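Local coordinates for Blr3880 protein (Bradyrhizobium japonicum, PDB 2OOD), which probably catalyses the zinc-dependent hydrolytic deamination of guanine to xanthine and ammonia, a step of purine degradation, at residues A[80-92]-A[102-115]. Residues are numbered along the deposited sequence; the frame is centred on the assembly and turned at random.
Sequences IHLPQTRVLGAYG and SIYPEEIKYKDRNY. With ZN (zinc ion), chain B; GUN (guanine), chain C.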
loop_
_atom_site.group_PDB
_atom_site.type_symbol
_atom_site.label_atom_id
_atom_site.label_comp_id
_atom_site.label_asym_id
_atom_site.label_seq_id
_atom_site.Cartn_x
_atom_site.Cartn_y
_atom_site.Cartn_z
ATOM N N ILE A 80 -12.082 -12.004 -5.960
ATOM C CA ILE A 80 -10.918 -12.732 -5.427
ATOM C C ILE A 80 -10.768 -14.028 -6.194
ATOM O O ILE A 80 -11.712 -14.503 -6.809
ATOM C CB ILE A 80 -11.029 -13.132 -3.925
ATOM C CG1 ILE A 80 -12.365 -12.695 -3.350
ATOM C CG2 ILE A 80 -9.859 -12.575 -3.134
ATOM C CD1 ILE A 80 -13.515 -13.526 -3.839
ATOM N N HIS A 81 -9.571 -14.597 -6.151
ATOM C CA HIS A 81 -9.271 -15.855 -6.822
ATOM C C HIS A 81 -8.900 -16.860 -5.736
ATOM O O HIS A 81 -7.776 -16.853 -5.237
ATOM C CB HIS A 81 -8.091 -15.679 -7.785
ATOM C CG HIS A 81 -8.425 -14.940 -9.044
ATOM N ND1 HIS A 81 -8.920 -15.566 -10.165
ATOM C CD2 HIS A 81 -8.292 -13.633 -9.373
ATOM C CE1 HIS A 81 -9.074 -14.677 -11.132
ATOM N NE2 HIS A 81 -8.700 -13.496 -10.678
ATOM N N LEU A 82 -9.846 -17.717 -5.374
ATOM C CA LEU A 82 -9.626 -18.732 -4.345
ATOM C C LEU A 82 -8.320 -19.521 -4.478
ATOM O O LEU A 82 -7.541 -19.608 -3.527
ATOM C CB LEU A 82 -10.806 -19.712 -4.317
ATOM C CG LEU A 82 -10.515 -21.129 -3.809
ATOM C CD1 LEU A 82 -10.118 -21.096 -2.346
ATOM C CD2 LEU A 82 -11.741 -21.998 -4.011
ATOM N N PRO A 83 -8.065 -20.109 -5.659
ATOM C CA PRO A 83 -6.844 -20.889 -5.859
ATOM C C PRO A 83 -5.540 -20.095 -5.878
ATOM O O PRO A 83 -4.472 -20.669 -6.069
ATOM C CB PRO A 83 -7.113 -21.610 -7.175
ATOM C CG PRO A 83 -7.914 -20.609 -7.922
ATOM C CD PRO A 83 -8.880 -20.092 -6.887
ATOM N N GLN A 84 -5.615 -18.785 -5.674
ATOM C CA GLN A 84 -4.409 -17.969 -5.672
ATOM C C GLN A 84 -4.010 -17.533 -4.262
ATOM O O GLN A 84 -3.046 -16.778 -4.073
ATOM C CB GLN A 84 -4.607 -16.758 -6.571
ATOM C CG GLN A 84 -4.624 -17.120 -8.039
ATOM C CD GLN A 84 -5.005 -15.954 -8.919
ATOM O OE1 GLN A 84 -4.633 -14.820 -8.647
ATOM N NE2 GLN A 84 -5.738 -16.227 -9.990
ATOM N N THR A 85 -4.750 -18.038 -3.277
ATOM C CA THR A 85 -4.529 -17.744 -1.865
ATOM C C THR A 85 -3.079 -17.875 -1.408
ATOM O O THR A 85 -2.623 -17.129 -0.546
ATOM C CB THR A 85 -5.377 -18.685 -0.975
ATOM O OG1 THR A 85 -6.769 -18.454 -1.220
ATOM C CG2 THR A 85 -5.073 -18.464 0.496
ATOM N N ARG A 86 -2.356 -18.822 -1.989
ATOM C CA ARG A 86 -0.983 -19.076 -1.586
ATOM C C ARG A 86 0.092 -18.393 -2.413
ATOM O O ARG A 86 1.265 -18.418 -2.037
ATOM C CB ARG A 86 -0.740 -20.584 -1.591
ATOM C CG ARG A 86 0.521 -21.032 -0.888
ATOM C CD ARG A 86 0.605 -22.541 -0.875
ATOM N NE ARG A 86 1.680 -23.005 -0.011
ATOM C CZ ARG A 86 1.990 -24.284 0.181
ATOM N NH1 ARG A 86 1.301 -25.232 -0.440
ATOM N NH2 ARG A 86 2.985 -24.612 1.001
ATOM N N VAL A 87 -0.296 -17.767 -3.522
ATOM C CA VAL A 87 0.680 -17.124 -4.397
ATOM C C VAL A 87 0.450 -15.632 -4.685
ATOM O O VAL A 87 0.678 -15.175 -5.805
ATOM C CB VAL A 87 0.758 -17.893 -5.744
ATOM C CG1 VAL A 87 1.322 -19.285 -5.511
ATOM C CG2 VAL A 87 -0.629 -18.000 -6.368
ATOM N N LEU A 88 0.051 -14.864 -3.676
ATOM C CA LEU A 88 -0.234 -13.449 -3.879
ATOM C C LEU A 88 0.896 -12.424 -3.976
ATOM O O LEU A 88 0.648 -11.227 -3.874
ATOM C CB LEU A 88 -1.241 -12.960 -2.831
ATOM C CG LEU A 88 -1.182 -13.342 -1.350
ATOM C CD1 LEU A 88 0.224 -13.468 -0.860
ATOM C CD2 LEU A 88 -1.911 -12.278 -0.565
ATOM N N GLY A 89 2.127 -12.848 -4.196
ATOM C CA GLY A 89 3.186 -11.861 -4.288
ATOM C C GLY A 89 4.206 -12.258 -5.323
ATOM O O GLY A 89 5.396 -12.040 -5.125
ATOM N N ALA A 90 3.745 -12.852 -6.421
ATOM C CA ALA A 90 4.635 -13.286 -7.493
ATOM C C ALA A 90 5.430 -12.110 -8.049
ATOM O O ALA A 90 4.877 -11.054 -8.361
ATOM C CB ALA A 90 3.833 -13.950 -8.611
ATOM N N TYR A 91 6.731 -12.310 -8.198
ATOM C CA TYR A 91 7.611 -11.262 -8.690
ATOM C C TYR A 91 7.799 -11.091 -10.206
ATOM O O TYR A 91 7.716 -12.047 -10.981
ATOM C CB TYR A 91 8.998 -11.437 -8.056
ATOM C CG TYR A 91 10.069 -10.624 -8.740
ATOM C CD1 TYR A 91 10.129 -9.244 -8.589
ATOM C CD2 TYR A 91 10.977 -11.222 -9.597
ATOM C CE1 TYR A 91 11.067 -8.477 -9.279
ATOM C CE2 TYR A 91 11.916 -10.466 -10.292
ATOM C CZ TYR A 91 11.959 -9.094 -10.127
ATOM O OH TYR A 91 12.916 -8.348 -10.795
ATOM N N GLY A 92 8.042 -9.835 -10.587
ATOM C CA GLY A 92 8.370 -9.431 -11.948
ATOM C C GLY A 92 7.538 -9.440 -13.218
ATOM O O GLY A 92 8.053 -9.005 -14.253
ATOM N N SER A 102 3.328 -17.882 -12.759
ATOM C CA SER A 102 3.009 -18.115 -11.352
ATOM C C SER A 102 1.619 -18.593 -10.932
ATOM O O SER A 102 1.461 -19.189 -9.865
ATOM C CB SER A 102 3.321 -16.839 -10.578
ATOM O OG SER A 102 4.536 -16.274 -11.028
ATOM N N ILE A 103 0.611 -18.344 -11.752
ATOM C CA ILE A 103 -0.740 -18.710 -11.370
ATOM C C ILE A 103 -1.228 -20.107 -11.757
ATOM O O ILE A 103 -1.666 -20.867 -10.903
ATOM C CB ILE A 103 -1.731 -17.613 -11.872
ATOM C CG1 ILE A 103 -1.819 -16.488 -10.832
ATOM C CG2 ILE A 103 -3.117 -18.191 -12.091
ATOM C CD1 ILE A 103 -0.500 -16.112 -10.180
ATOM N N TYR A 104 -1.142 -20.458 -13.031
ATOM C CA TYR A 104 -1.614 -21.762 -13.473
ATOM C C TYR A 104 -0.930 -22.936 -12.768
ATOM O O TYR A 104 -1.593 -23.893 -12.367
ATOM C CB TYR A 104 -1.484 -21.869 -14.997
ATOM C CG TYR A 104 -2.347 -20.860 -15.741
ATOM C CD1 TYR A 104 -1.843 -20.134 -16.816
ATOM C CD2 TYR A 104 -3.674 -20.641 -15.372
ATOM C CE1 TYR A 104 -2.638 -19.217 -17.509
ATOM C CE2 TYR A 104 -4.482 -19.723 -16.056
ATOM C CZ TYR A 104 -3.960 -19.012 -17.125
ATOM O OH TYR A 104 -4.761 -18.104 -17.814
ATOM N N PRO A 105 0.401 -22.890 -12.605
ATOM C CA PRO A 105 1.014 -24.032 -11.921
ATOM C C PRO A 105 0.489 -24.271 -10.502
ATOM O O PRO A 105 0.603 -25.379 -9.981
ATOM C CB PRO A 105 2.515 -23.714 -11.966
ATOM C CG PRO A 105 2.577 -22.239 -12.209
ATOM C CD PRO A 105 1.425 -21.984 -13.145
ATOM N N GLU A 106 -0.100 -23.247 -9.886
ATOM C CA GLU A 106 -0.643 -23.365 -8.527
ATOM C C GLU A 106 -2.117 -23.739 -8.532
ATOM O O GLU A 106 -2.553 -24.577 -7.752
ATOM C CB GLU A 106 -0.460 -22.044 -7.772
ATOM C CG GLU A 106 -1.194 -21.928 -6.437
ATOM C CD GLU A 106 -0.618 -22.813 -5.342
ATOM O OE1 GLU A 106 0.572 -23.196 -5.438
ATOM O OE2 GLU A 106 -1.356 -23.110 -4.372
ATOM N N GLU A 107 -2.884 -23.113 -9.418
ATOM C CA GLU A 107 -4.313 -23.380 -9.516
ATOM C C GLU A 107 -4.613 -24.812 -9.936
ATOM O O GLU A 107 -5.680 -25.353 -9.635
ATOM C CB GLU A 107 -4.964 -22.408 -10.499
ATOM C CG GLU A 107 -5.015 -20.989 -9.977
ATOM C CD GLU A 107 -5.959 -20.112 -10.755
ATOM O OE1 GLU A 107 -6.993 -20.621 -11.234
ATOM O OE2 GLU A 107 -5.680 -18.907 -10.874
ATOM N N ILE A 108 -3.664 -25.431 -10.625
ATOM C CA ILE A 108 -3.850 -26.794 -11.087
ATOM C C ILE A 108 -3.851 -27.791 -9.917
ATOM O O ILE A 108 -4.397 -28.889 -10.033
ATOM C CB ILE A 108 -2.755 -27.158 -12.125
ATOM C CG1 ILE A 108 -3.128 -28.454 -12.841
ATOM C CG2 ILE A 108 -1.405 -27.283 -11.440
ATOM C CD1 ILE A 108 -2.247 -28.766 -14.040
ATOM N N LYS A 109 -3.258 -27.395 -8.789
ATOM C CA LYS A 109 -3.199 -28.252 -7.599
ATOM C C LYS A 109 -4.580 -28.472 -6.986
ATOM O O LYS A 109 -4.809 -29.460 -6.288
ATOM C CB LYS A 109 -2.305 -27.636 -6.520
ATOM C CG LYS A 109 -0.886 -27.334 -6.932
ATOM C CD LYS A 109 -0.143 -26.718 -5.754
ATOM C CE LYS A 109 1.297 -26.387 -6.087
ATOM N NZ LYS A 109 1.996 -25.791 -4.916
ATOM N N TYR A 110 -5.495 -27.542 -7.235
ATOM C CA TYR A 110 -6.835 -27.651 -6.688
ATOM C C TYR A 110 -7.671 -28.752 -7.326
ATOM O O TYR A 110 -8.856 -28.897 -7.017
ATOM C CB TYR A 110 -7.552 -26.298 -6.774
ATOM C CG TYR A 110 -7.026 -25.308 -5.757
ATOM C CD1 TYR A 110 -5.728 -24.820 -5.837
ATOM C CD2 TYR A 110 -7.803 -24.908 -4.681
ATOM C CE1 TYR A 110 -5.217 -23.963 -4.869
ATOM C CE2 TYR A 110 -7.302 -24.053 -3.708
ATOM C CZ TYR A 110 -6.011 -23.586 -3.805
ATOM O OH TYR A 110 -5.510 -22.746 -2.831
ATOM N N LYS A 111 -7.045 -29.518 -8.220
ATOM C CA LYS A 111 -7.699 -30.649 -8.881
ATOM C C LYS A 111 -7.866 -31.685 -7.774
ATOM O O LYS A 111 -8.866 -32.407 -7.711
ATOM C CB LYS A 111 -6.790 -31.242 -9.960
ATOM C CG LYS A 111 -7.198 -30.982 -11.389
ATOM C CD LYS A 111 -6.302 -31.782 -12.332
ATOM C CE LYS A 111 -6.678 -31.545 -13.795
ATOM N NZ LYS A 111 -5.670 -32.133 -14.759
ATOM N N ASP A 112 -6.845 -31.741 -6.919
ATOM C CA ASP A 112 -6.769 -32.636 -5.772
ATOM C C ASP A 112 -7.700 -32.081 -4.690
ATOM O O ASP A 112 -7.523 -30.945 -4.241
ATOM C CB ASP A 112 -5.325 -32.665 -5.280
ATOM C CG ASP A 112 -5.142 -33.520 -4.058
ATOM O OD1 ASP A 112 -4.432 -34.546 -4.156
ATOM O OD2 ASP A 112 -5.705 -33.169 -2.997
ATOM N N ARG A 113 -8.682 -32.874 -4.264
ATOM C CA ARG A 113 -9.650 -32.403 -3.276
ATOM C C ARG A 113 -9.100 -32.084 -1.891
ATOM O O ARG A 113 -9.668 -31.252 -1.179
ATOM C CB ARG A 113 -10.802 -33.391 -3.154
ATOM C CG ARG A 113 -11.961 -32.855 -2.351
ATOM C CD ARG A 113 -13.062 -33.883 -2.271
ATOM N NE ARG A 113 -13.617 -34.210 -3.583
ATOM C CZ ARG A 113 -14.357 -33.383 -4.317
ATOM N NH1 ARG A 113 -14.640 -32.161 -3.880
ATOM N NH2 ARG A 113 -14.835 -33.785 -5.486
ATOM N N ASN A 114 -8.009 -32.729 -1.496
ATOM C CA ASN A 114 -7.425 -32.451 -0.188
ATOM C C ASN A 114 -6.809 -31.060 -0.163
ATOM O O ASN A 114 -7.005 -30.298 0.788
ATOM C CB ASN A 114 -6.364 -33.492 0.167
ATOM C CG ASN A 114 -6.969 -34.833 0.528
ATOM O OD1 ASN A 114 -7.693 -34.958 1.521
ATOM N ND2 ASN A 114 -6.686 -35.844 -0.286
ATOM N N TYR A 115 -6.062 -30.734 -1.214
ATOM C CA TYR A 115 -5.423 -29.427 -1.333
ATOM C C TYR A 115 -6.508 -28.361 -1.444
ATOM O O TYR A 115 -6.427 -27.315 -0.821
ATOM C CB TYR A 115 -4.545 -29.383 -2.582
ATOM C CG TYR A 115 -3.521 -28.282 -2.582
ATOM C CD1 TYR A 115 -2.299 -28.450 -1.957
ATOM C CD2 TYR A 115 -3.767 -27.074 -3.212
ATOM C CE1 TYR A 115 -1.340 -27.443 -1.961
ATOM C CE2 TYR A 115 -2.815 -26.054 -3.223
ATOM C CZ TYR A 115 -1.600 -26.249 -2.596
ATOM O OH TYR A 115 -0.629 -25.259 -2.619
HETATM ZN ZN ZN B . -9.091 -11.492 -11.287
HETATM N N9 GUN C . -8.082 -13.000 -15.938
HETATM C C8 GUN C . -7.158 -13.305 -16.882
HETATM N N7 GUN C . -6.004 -12.785 -16.581
HETATM C C5 GUN C . -6.101 -12.114 -15.413
HETATM C C6 GUN C . -5.189 -11.361 -14.602
HETATM O O6 GUN C . -4.002 -11.221 -14.921
HETATM N N1 GUN C . -5.677 -10.800 -13.424
HETATM C C2 GUN C . -7.003 -10.958 -13.052
HETATM N N2 GUN C . -7.462 -10.399 -11.869
HETATM N N3 GUN C . -7.850 -11.649 -13.795
HETATM C C4 GUN C . -7.450 -12.232 -14.972
HETATM O O HOH W 1 -3.290 -21.372 -3.420
HETATM O O HOH W 2 5.039 -13.652 -12.145
HETATM O O HOH W 3 -6.814 -11.601 -10.138
#
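Gln84 and Glu107 form the inner of two polar bridges between residues 80-92 and 102-115: Gln84 NE2 donates to Glu107 OE2 over 2.8 Å, reaching that oxygen nearly along its C-O bond, with the amide and carboxylate planes 26° apart. Arg206 forms a salt bridge to the same carboxylate oxygen, so OE2 is gripped from two residues. The outer bridge is a relay. With CG anti to the backbone N (chi1 -166°) and the chain extended to NE, Arg86 carries NH1 to Tyr115 OH, a hydrogen bond of 2.9 Å close to the guanidinium plane; that hydroxyl in turn donates to the syn lone pair of Glu106 OE2, while Lys109 pairs with Glu106 OE1. Arg86 NE and NH2 turn to the second subunit, bonding Trp420 O and Ser423 OG there. Between the bridges, one water joins Pro83 O, Arg86 N, Glu106 OE2 and Tyr110 OH.

Packing fills in around this frame. Pro83 lays its CA over one face of the Tyr110 ring, 3.7 Å from the centroid, in a CH-pi contact, and its CG rests 3.4 Å from Glu107 OE1. Farther along, Val87 CG1 meets Glu106 CG, and Ala90 CB lies against Ser102 OG.

In this amidohydrolase barrel, His81 binds zinc through NE2, and Gln84 NE2 lies 3.0 Å above the His81 ring plane, offset toward the rim. The chemistry is consistent with a second shell in which Glu107 holds Gln84 against a zinc ligand, while Arg86, in the same turn, joins both segments and the second subunit.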